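Local structure of 1-deoxy-D-xylulose 5-phosphate reductoisomerase (Zymomonas mobilis, 1R0K) at residues F229-P232 and L233-E237; D47-R51 and T52-R56; K339-F343 and L344-K348. The protein catalyses the NADPH-dependent rearrangement and reduction of 1-deoxy-D-xylulose 5-phosphate to 2-C-methyl-D-erythritol 4-phosphate in isoprenoid biosynthesis. All blocks are in the same frame, centred on the assembly; numbering follows the deposited sequence.

Interaction 1: F229-P232 and L233-E237; sequences FQIP and LEKFE
Leu233 starts the turn that folds back on Pro232; its bond to CB leads away from 229-232, and the rest of its side chain rests on helix 307-317. Glu234 bends back at chi2 (-66°), and this fold brings Glu234 OE2 to 3.2 Å from Pro232 CB, a contact of a carboxylate oxygen with an aliphatic ring carbon. Lys235 supplies the polar link: Lys235 N donates to Pro232 O over 2.9 Å with an N-H...O angle of 158°, although the donor stands well above the carbonyl plane and misses the lone pairs. Phe236 N to Leu233 O, at 3.0 Å, repeats this i to i+3 pattern one residue on, as in a short 3-10 turn. The Lys235 side chain then runs alongside the proline ring in the same direction, Lys235 CD lying 4.1 Å from Pro232 CD, and Lys235 CB meets Ile231 CD1 at 3.8 Å; its NZ bonds to the carbonyl of Val168. Phe236 brings the closest apolar contact, with Phe236 CE1 3.4 Å from Ile231 CG1. A chi1 of 65° at Ile231 swings that carbon toward the ring. Ile231 O, in turn, lies at the ring edge in the plane of the ring, 3.7 Å from Phe236 CE1. The turn thus joins the end of helix 216-229 to strand 236-240, which runs parallel to strand 168-175. Ile231 and Phe236 pack on Ile171 of that strand, and Phe236 also reaches Leu222 and Ala225 of helix 216-229.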
# COMPACT_ATOMS: atom_id res chain seq x y z
N PHE B 229 0.96 9.90 -13.92
CA PHE B 229 1.84 10.15 -12.80
C PHE B 229 3.03 11.08 -13.00
O PHE B 229 3.70 11.44 -12.05
CB PHE B 229 2.22 8.80 -12.21
CG PHE B 229 1.01 7.97 -11.86
CD1 PHE B 229 0.15 8.37 -10.83
CD2 PHE B 229 0.65 6.87 -12.63
CE1 PHE B 229 -1.05 7.70 -10.59
CE2 PHE B 229 -0.55 6.19 -12.40
CZ PHE B 229 -1.41 6.61 -11.39
N GLN B 230 3.27 11.45 -14.25
CA GLN B 230 4.32 12.41 -14.57
C GLN B 230 5.71 12.18 -13.97
O GLN B 230 6.36 13.13 -13.53
CB GLN B 230 3.84 13.81 -14.17
CG GLN B 230 2.48 14.18 -14.76
CD GLN B 230 2.56 14.63 -16.22
OE1 GLN B 230 3.04 15.72 -16.51
NE2 GLN B 230 2.09 13.78 -17.13
N ILE B 231 6.17 10.94 -13.93
CA ILE B 231 7.52 10.68 -13.43
C ILE B 231 8.33 10.14 -14.61
O ILE B 231 7.75 9.65 -15.59
CB ILE B 231 7.55 9.64 -12.27
CG1 ILE B 231 7.10 8.27 -12.77
CG2 ILE B 231 6.68 10.12 -11.11
CD1 ILE B 231 7.31 7.17 -11.74
N PRO B 232 9.66 10.24 -14.55
CA PRO B 232 10.54 9.77 -15.63
C PRO B 232 10.23 8.33 -16.05
O PRO B 232 10.05 7.45 -15.21
CB PRO B 232 11.93 9.90 -15.02
CG PRO B 232 11.78 11.11 -14.15
CD PRO B 232 10.45 10.85 -13.47
N LEU B 233 10.19 8.10 -17.36
CA LEU B 233 9.91 6.77 -17.90
C LEU B 233 10.80 5.68 -17.32
O LEU B 233 10.34 4.57 -17.07
CB LEU B 233 10.05 6.79 -19.42
CG LEU B 233 9.78 5.46 -20.13
CD1 LEU B 233 8.32 5.07 -19.94
CD2 LEU B 233 10.10 5.59 -21.62
N GLU B 234 12.07 5.99 -17.11
CA GLU B 234 13.00 5.00 -16.56
C GLU B 234 12.61 4.51 -15.17
O GLU B 234 13.14 3.50 -14.69
CB GLU B 234 14.43 5.55 -16.54
CG GLU B 234 14.54 7.06 -16.51
CD GLU B 234 14.02 7.70 -17.79
OE1 GLU B 234 14.34 7.19 -18.89
OE2 GLU B 234 13.29 8.70 -17.71
N LYS B 235 11.69 5.20 -14.51
CA LYS B 235 11.26 4.80 -13.18
C LYS B 235 10.13 3.78 -13.21
O LYS B 235 9.63 3.37 -12.17
CB LYS B 235 10.83 6.02 -12.36
CG LYS B 235 11.97 6.97 -12.02
CD LYS B 235 11.59 7.90 -10.87
CE LYS B 235 12.77 8.73 -10.40
NZ LYS B 235 12.42 9.57 -9.23
N PHE B 236 9.73 3.39 -14.42
CA PHE B 236 8.67 2.40 -14.57
C PHE B 236 9.23 1.01 -14.78
O PHE B 236 10.25 0.82 -15.46
CB PHE B 236 7.76 2.74 -15.75
CG PHE B 236 6.81 3.86 -15.47
CD1 PHE B 236 7.21 5.18 -15.65
CD2 PHE B 236 5.53 3.60 -15.01
CE1 PHE B 236 6.34 6.23 -15.38
CE2 PHE B 236 4.65 4.64 -14.74
CZ PHE B 236 5.05 5.95 -14.92
N GLU B 237 8.56 0.03 -14.19
CA GLU B 237 8.94 -1.36 -14.31
C GLU B 237 7.68 -2.19 -14.50
O GLU B 237 6.65 -1.90 -13.89
CB GLU B 237 9.63 -1.85 -13.04
CG GLU B 237 11.11 -1.52 -12.95
CD GLU B 237 11.69 -1.93 -11.62
OE1 GLU B 237 11.17 -2.90 -11.02
OE2 GLU B 237 12.67 -1.30 -11.18

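Interaction 2: D47-R51 and T52-R56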
# COMPACT_ATOMS: atom_id res chain seq x y z
N ASP B 47 -33.92 2.15 -18.56
CA ASP B 47 -34.25 1.62 -17.25
C ASP B 47 -33.41 2.28 -16.16
O ASP B 47 -33.94 2.72 -15.14
CB ASP B 47 -34.04 0.11 -17.21
CG ASP B 47 -35.12 -0.64 -17.96
OD1 ASP B 47 -36.31 -0.27 -17.81
OD2 ASP B 47 -34.78 -1.60 -18.70
N ALA B 48 -32.10 2.37 -16.39
CA ALA B 48 -31.19 2.99 -15.44
C ALA B 48 -31.57 4.45 -15.21
O ALA B 48 -31.60 4.93 -14.07
CB ALA B 48 -29.76 2.90 -15.94
N ALA B 49 -31.87 5.16 -16.30
CA ALA B 49 -32.24 6.56 -16.22
C ALA B 49 -33.50 6.75 -15.37
O ALA B 49 -33.56 7.63 -14.51
CB ALA B 49 -32.46 7.12 -17.62
N LYS B 50 -34.50 5.92 -15.63
CA LYS B 50 -35.76 6.01 -14.89
C LYS B 50 -35.58 5.64 -13.42
O LYS B 50 -36.17 6.27 -12.55
CB LYS B 50 -36.82 5.13 -15.55
CG LYS B 50 -37.27 5.66 -16.91
CD LYS B 50 -38.43 4.87 -17.48
CE LYS B 50 -38.02 3.48 -17.91
NZ LYS B 50 -39.17 2.78 -18.53
N ARG B 51 -34.77 4.62 -13.15
CA ARG B 51 -34.53 4.19 -11.78
C ARG B 51 -33.89 5.31 -10.96
O ARG B 51 -34.36 5.63 -9.86
CB ARG B 51 -33.59 2.99 -11.74
CG ARG B 51 -34.11 1.73 -12.34
CD ARG B 51 -33.32 0.55 -11.81
NE ARG B 51 -31.88 0.70 -12.03
CZ ARG B 51 -31.27 0.36 -13.16
NH1 ARG B 51 -29.96 0.53 -13.29
NH2 ARG B 51 -31.97 -0.15 -14.17
N THR B 52 -32.83 5.89 -11.50
CA THR B 52 -32.09 6.95 -10.83
C THR B 52 -32.70 8.33 -11.00
O THR B 52 -32.14 9.32 -10.53
CB THR B 52 -30.64 7.01 -11.32
OG1 THR B 52 -30.62 7.34 -12.72
CG2 THR B 52 -29.96 5.65 -11.11
N ASN B 53 -33.84 8.40 -11.67
CA ASN B 53 -34.52 9.67 -11.89
C ASN B 53 -33.53 10.65 -12.53
O ASN B 53 -33.44 11.81 -12.14
CB ASN B 53 -35.01 10.23 -10.56
CG ASN B 53 -35.92 11.44 -10.72
OD1 ASN B 53 -36.18 12.16 -9.77
ND2 ASN B 53 -36.40 11.65 -11.94
N ALA B 54 -32.77 10.15 -13.50
CA ALA B 54 -31.78 10.96 -14.20
C ALA B 54 -32.46 12.11 -14.92
O ALA B 54 -33.61 12.00 -15.34
CB ALA B 54 -31.00 10.11 -15.19
N LYS B 55 -31.74 13.22 -15.08
CA LYS B 55 -32.29 14.38 -15.76
C LYS B 55 -32.28 14.18 -17.27
O LYS B 55 -33.15 14.67 -17.98
CB LYS B 55 -31.51 15.64 -15.39
CG LYS B 55 -32.04 16.90 -16.06
CD LYS B 55 -31.25 18.13 -15.66
CE LYS B 55 -31.75 19.36 -16.39
NZ LYS B 55 -30.97 20.58 -16.05
N ARG B 56 -31.30 13.44 -17.76
CA ARG B 56 -31.20 13.21 -19.19
C ARG B 56 -30.51 11.90 -19.52
O ARG B 56 -29.61 11.47 -18.79
CB ARG B 56 -30.43 14.37 -19.84
CG ARG B 56 -30.29 14.25 -21.35
CD ARG B 56 -29.50 15.42 -21.91
NE ARG B 56 -30.09 16.70 -21.50
CZ ARG B 56 -29.56 17.89 -21.78
NH1 ARG B 56 -28.43 17.97 -22.48
NH2 ARG B 56 -30.15 18.99 -21.36
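Thr52 grips Ala48 O twice. Thr52 N donates to Ala48 O at 3.0 Å in a nearly straight bond (171°), and Thr52 OG1 donates to the same Ala48 O at 2.9 Å, the two donors arriving from opposite faces of the carbonyl plane. A chi1 of 63° turns the hydroxyl inward over the backbone, which satisfies this buried group. The next bond, Ala54 N to Ala49 O, is short at 2.8 Å, lies in the carbonyl plane and has an angle of 162°. Between them Asn53 N makes a weak bond of 3.3 Å to Lys50 O. Beside this pair of bonds the methyls meet, Ala49 CB to Ala54 CB at 4.1 Å.

Farther out, Thr52 and Ala48 both pack on Leu36 of strand 31-38 and on Leu21 of helix 15-25. Ala48 CA lies under one face of the Arg51 guanidinium, toward its rim, while Arg51 NE forms a salt bridge with Glu25.

Positive phi at Asn53, a six-to-one bond from Ala54 to Ala49, a weaker bond inside it and an apolar contact between the same two alanines mark a Schellman motif. Here it ends helix 42-51, the connection between parallel strands 31-38 and 56-59 of the Rossmann-like domain, whose NADPH site is predicted to include Thr13, its side chain about 6 Å from that of Ala48.

Interaction 3: K339-F343 and L344-K348; sequences KKIGF and LDIAK
Ile341 and Asp345 pass one another head to tail, Ile341 CB lying 3.7 Å from Asp345 CB. This passage carries the carboxylate back over the chain: with CG beside the backbone N (chi1 -70°), Asp345 OD2 reaches Gly342 N at 2.7 Å. The N-H approaches on the anti side of the oxygen, 20° out of the carboxylate plane, and the bond bends to 155°. A second bond runs the other way between the same residues, Asp345 N to Gly342 O at 3.0 Å, with the donor far above the carbonyl plane.

Beyond the aspartate, Ile341 CD1 meets Ile346 CG1 at 4.3 Å, an apolar pair five residues apart that resembles a hydrophobic staple. Phe343 sends its ring anti to its backbone N and meets Leu344 at a slant, Phe343 CD2 to Leu344 CD2 at 3.9 Å; the opposite ortho carbon, Phe343 CD1, lies near Ile346 CD1. That ring packs edge-to-face with Phe180 and touches helix 206-214, while Ile346 also rests on helix 321-337.

Phe343 O receives a weak bond from Ile346 N and a hydrogen bond of 2.9 Å from a water, which accepts from Ala347 N at 2.8 Å. The early helical amides are therefore answered partly by backbone and partly by solvent, and the carboxylate of Asp345, tied to Gly342 N, probably also interacts favourably with the positive end of the helix dipole.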
# COMPACT_ATOMS: atom_id res chain seq x y z
N LYS B 339 -8.00 -13.24 -40.03
CA LYS B 339 -7.09 -14.23 -40.60
C LYS B 339 -6.33 -13.77 -41.84
O LYS B 339 -6.15 -14.53 -42.79
CB LYS B 339 -7.87 -15.51 -40.92
CG LYS B 339 -8.55 -16.10 -39.70
CD LYS B 339 -9.24 -17.41 -40.02
CE LYS B 339 -9.86 -18.02 -38.77
NZ LYS B 339 -10.47 -19.33 -39.06
N LYS B 340 -5.86 -12.52 -41.81
CA LYS B 340 -5.10 -11.98 -42.93
C LYS B 340 -3.61 -11.97 -42.62
O LYS B 340 -2.78 -11.86 -43.52
CB LYS B 340 -5.57 -10.56 -43.26
CG LYS B 340 -6.92 -10.49 -43.97
CD LYS B 340 -7.21 -9.08 -44.46
CE LYS B 340 -8.48 -9.03 -45.30
NZ LYS B 340 -8.71 -7.67 -45.86
N ILE B 341 -3.27 -12.08 -41.34
CA ILE B 341 -1.88 -12.10 -40.89
C ILE B 341 -1.73 -13.06 -39.71
O ILE B 341 -2.71 -13.54 -39.15
CB ILE B 341 -1.40 -10.70 -40.44
CG1 ILE B 341 -2.25 -10.21 -39.26
CG2 ILE B 341 -1.49 -9.71 -41.59
CD1 ILE B 341 -1.83 -8.86 -38.71
N GLY B 342 -0.48 -13.35 -39.35
CA GLY B 342 -0.23 -14.24 -38.23
C GLY B 342 -0.24 -13.48 -36.92
O GLY B 342 -0.21 -12.25 -36.92
N PHE B 343 -0.29 -14.21 -35.81
CA PHE B 343 -0.31 -13.60 -34.48
C PHE B 343 0.86 -12.64 -34.24
O PHE B 343 0.68 -11.53 -33.74
CB PHE B 343 -0.29 -14.69 -33.40
CG PHE B 343 -0.33 -14.16 -31.99
CD1 PHE B 343 -1.51 -13.66 -31.46
CD2 PHE B 343 0.81 -14.18 -31.20
CE1 PHE B 343 -1.55 -13.17 -30.14
CE2 PHE B 343 0.78 -13.70 -29.89
CZ PHE B 343 -0.40 -13.19 -29.35
N LEU B 344 2.06 -13.07 -34.61
CA LEU B 344 3.25 -12.25 -34.42
C LEU B 344 3.37 -11.09 -35.40
O LEU B 344 4.20 -10.20 -35.21
CB LEU B 344 4.51 -13.11 -34.48
CG LEU B 344 4.63 -14.17 -33.39
CD1 LEU B 344 5.96 -14.91 -33.53
CD2 LEU B 344 4.53 -13.52 -32.02
N ASP B 345 2.54 -11.10 -36.43
CA ASP B 345 2.57 -10.02 -37.42
C ASP B 345 1.91 -8.75 -36.86
O ASP B 345 2.12 -7.66 -37.39
CB ASP B 345 1.86 -10.42 -38.71
CG ASP B 345 2.61 -11.48 -39.50
OD1 ASP B 345 3.85 -11.41 -39.57
OD2 ASP B 345 1.95 -12.38 -40.06
N ILE B 346 1.12 -8.91 -35.81
CA ILE B 346 0.45 -7.76 -35.21
C ILE B 346 1.47 -6.72 -34.77
O ILE B 346 1.43 -5.58 -35.23
CB ILE B 346 -0.41 -8.18 -34.00
CG1 ILE B 346 -1.53 -9.12 -34.46
CG2 ILE B 346 -1.00 -6.95 -33.32
CD1 ILE B 346 -2.28 -9.80 -33.33
N ALA B 347 2.38 -7.12 -33.89
CA ALA B 347 3.41 -6.20 -33.41
C ALA B 347 4.31 -5.74 -34.55
O ALA B 347 4.85 -4.63 -34.52
CB ALA B 347 4.25 -6.85 -32.31
N LYS B 348 4.49 -6.58 -35.56
CA LYS B 348 5.33 -6.20 -36.69
C LYS B 348 4.68 -5.08 -37.49
O LYS B 348 5.33 -4.11 -37.87
CB LYS B 348 5.62 -7.40 -37.59
CG LYS B 348 6.55 -8.41 -36.94
CD LYS B 348 6.91 -9.56 -37.87
CE LYS B 348 7.83 -10.55 -37.16
NZ LYS B 348 8.26 -11.67 -38.05
O HOH W 1 2.12 -9.43 -32.35

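All three are local turns joining successive elements, and each mixes buried with more exposed residues. Interaction 2 closes a helix chiefly through amides and one hydroxyl donating to carbonyls of the last turn; interaction 3 leads into a helix, where a carboxylate, a water and backbone carbonyls accept the amides. Interaction 1 depends more on aliphatic and aromatic contact, with one backbone bond across its segments. Interaction 2 belongs to the Rossmann-like NADPH domain and interaction 3 to the C-terminal domain, on opposite sides of the chain's centre, their centres about 44 Å apart. Interaction 1 leads into an outer strand of the mixed sheet; its nearest atoms are about 17 Å from those of interaction 3.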